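Local coordinates for phosphoinositide 3-kinase adapter protein 1 (Homo sapiens, PDB 5FOR), which is a signalling adapter, here its TIR domain, that links B-cell and Toll-like receptor signalling to phosphoinositide 3-kinase activation, at residues Ser14-Glu19 against Leu67-Leu72. Sequence-based numbering, arbitrary orientation.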
loop_
_atom_site.group_PDB
_atom_site.type_symbol
_atom_site.label_atom_id
_atom_site.label_comp_id
_atom_site.label_asym_id
_atom_site.label_seq_id
_atom_site.Cartn_x
_atom_site.Cartn_y
_atom_site.Cartn_z
ATOM N N SER A 14 8.100 1.054 -3.203
ATOM C CA SER A 14 9.264 1.000 -4.058
ATOM C C SER A 14 10.498 1.346 -3.240
ATOM O O SER A 14 10.384 1.950 -2.174
ATOM C CB SER A 14 9.092 1.947 -5.255
ATOM O OG SER A 14 8.206 1.370 -6.194
ATOM N N PRO A 15 11.681 0.962 -3.738
ATOM C CA PRO A 15 12.906 1.193 -2.955
ATOM C C PRO A 15 13.137 2.628 -2.481
ATOM O O PRO A 15 13.760 2.782 -1.436
ATOM C CB PRO A 15 14.026 0.733 -3.905
ATOM C CG PRO A 15 13.332 -0.271 -4.888
ATOM C CD PRO A 15 11.923 0.228 -5.005
ATOM N N ASP A 16 12.632 3.650 -3.162
ATOM C CA ASP A 16 12.844 5.014 -2.654
ATOM C C ASP A 16 12.076 5.321 -1.353
ATOM O O ASP A 16 12.370 6.316 -0.696
ATOM C CB ASP A 16 12.501 6.064 -3.724
ATOM C CG ASP A 16 11.052 5.975 -4.216
ATOM O OD1 ASP A 16 10.358 4.989 -3.871
ATOM O OD2 ASP A 16 10.622 6.885 -4.976
ATOM N N ALA A 17 11.121 4.465 -0.988
ATOM C CA ALA A 17 10.331 4.616 0.232
ATOM C C ALA A 17 10.580 3.446 1.219
ATOM O O ALA A 17 9.775 3.178 2.124
ATOM C CB ALA A 17 8.828 4.722 -0.120
ATOM N N GLU A 18 11.700 2.764 1.005
ATOM C CA GLU A 18 12.203 1.678 1.848
ATOM C C GLU A 18 12.101 1.909 3.370
ATOM O O GLU A 18 11.679 1.034 4.117
ATOM C CB GLU A 18 13.669 1.425 1.480
ATOM C CG GLU A 18 14.327 0.312 2.248
ATOM C CD GLU A 18 13.771 -1.022 1.849
ATOM O OE1 GLU A 18 13.778 -1.300 0.632
ATOM O OE2 GLU A 18 13.323 -1.784 2.735
ATOM N N GLU A 19 12.536 3.075 3.826
ATOM C CA GLU A 19 12.527 3.378 5.246
ATOM C C GLU A 19 11.117 3.618 5.784
ATOM O O GLU A 19 10.836 3.259 6.931
ATOM C CB GLU A 19 13.440 4.576 5.524
ATOM C CG GLU A 19 14.792 4.399 4.841
ATOM C CD GLU A 19 15.740 5.562 5.038
ATOM O OE1 GLU A 19 15.906 5.995 6.200
ATOM O OE2 GLU A 19 16.345 6.018 4.032
ATOM N N LEU A 67 2.491 2.679 -0.417
ATOM C CA LEU A 67 3.368 3.825 -0.155
ATOM C C LEU A 67 3.506 4.577 -1.475
ATOM O O LEU A 67 4.164 4.118 -2.400
ATOM C CB LEU A 67 4.728 3.405 0.418
ATOM C CG LEU A 67 4.689 2.552 1.700
ATOM C CD1 LEU A 67 5.988 2.619 2.465
ATOM C CD2 LEU A 67 3.549 2.946 2.607
ATOM N N LEU A 68 2.836 5.716 -1.562
ATOM C CA LEU A 68 2.831 6.491 -2.796
ATOM C C LEU A 68 4.094 7.315 -2.917
ATOM O O LEU A 68 4.128 8.472 -2.506
ATOM C CB LEU A 68 1.618 7.409 -2.849
ATOM C CG LEU A 68 1.193 7.853 -4.233
ATOM C CD1 LEU A 68 0.836 6.605 -5.022
ATOM C CD2 LEU A 68 0.010 8.799 -4.121
ATOM N N SER A 69 5.139 6.705 -3.460
ATOM C CA SER A 69 6.363 7.430 -3.819
ATOM C C SER A 69 6.420 7.695 -5.335
ATOM O O SER A 69 5.656 7.101 -6.096
ATOM C CB SER A 69 7.602 6.626 -3.369
ATOM O OG SER A 69 7.533 5.298 -3.875
ATOM N N ALA A 70 7.352 8.545 -5.763
ATOM C CA ALA A 70 7.584 8.827 -7.185
ATOM C C ALA A 70 7.909 7.583 -7.987
ATOM O O ALA A 70 7.382 7.388 -9.069
ATOM C CB ALA A 70 8.720 9.836 -7.340
ATOM N N GLU A 71 8.779 6.735 -7.443
ATOM C CA GLU A 71 9.173 5.505 -8.126
ATOM C C GLU A 71 8.010 4.533 -8.211
ATOM O O GLU A 71 7.913 3.758 -9.149
ATOM C CB GLU A 71 10.358 4.862 -7.414
ATOM C CG GLU A 71 10.987 3.706 -8.157
ATOM C CD GLU A 71 12.185 3.110 -7.416
ATOM O OE1 GLU A 71 12.686 3.760 -6.469
ATOM O OE2 GLU A 71 12.619 1.992 -7.783
ATOM N N LEU A 72 7.109 4.582 -7.233
ATOM C CA LEU A 72 5.998 3.682 -7.254
ATOM C C LEU A 72 4.985 4.116 -8.324
ATOM O O LEU A 72 4.514 3.266 -9.076
ATOM C CB LEU A 72 5.343 3.581 -5.876
ATOM C CG LEU A 72 4.214 2.537 -5.934
ATOM C CD1 LEU A 72 4.493 1.332 -5.054
ATOM C CD2 LEU A 72 2.850 3.147 -5.606
HETATM O O HOH W 1 6.895 3.403 -2.544
#
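The turn that leads from strand 9-13 into helix 18-30 lies against the junction of strand 63-68 and helix 70-76, with the CA atoms of S14 and L72 5.3 Å apart. D16 carries most of the polar contact, reaching over to the first turn of helix 70-76. Its CG sits between the backbone N and the carbonyl carbon (chi1 59°), which directs both carboxylate oxygens at that turn. OD2 accepts a hydrogen bond from E71 N at 3.1 Å, met on the syn side but tilted out of the carboxylate plane. OD1 lies 2.8 Å from the hydroxyl OG of S69, the N-cap residue. The same S69 hydroxyl also receives a weak capping bond from L72 N. The start of the helix would probably stabilise a charged D16, although its OD1 also comes within 3.7 Å of E71 OE1, a like charge that would work against this.

E71 answers in the other direction. Its chain leaves the backbone with CG opposite the N (chi1 -171°) and runs on extended past D16, and OE1 takes a weak bond from D16 N at 3.3 Å. Its other oxygen, OE2, rests 3.4 Å from CD of P15, the two side chains crossing at about a right angle.

Deeper in, a water accepts from S14 N and donates to L67 O, bridging S14, just past strand 9-13, and L67 of strand 63-68. S14 OG packs 3.4 Å from L72 CA, although its hydrogen bond goes to L44 O, and A17 CB meets the CB atoms of L67 and S69. Such neighbouring strand-to-helix turns at the C-terminal edge of a parallel sheet, here with strand order 2-1-3-4-5, are characteristic of the flavodoxin-like TIR fold.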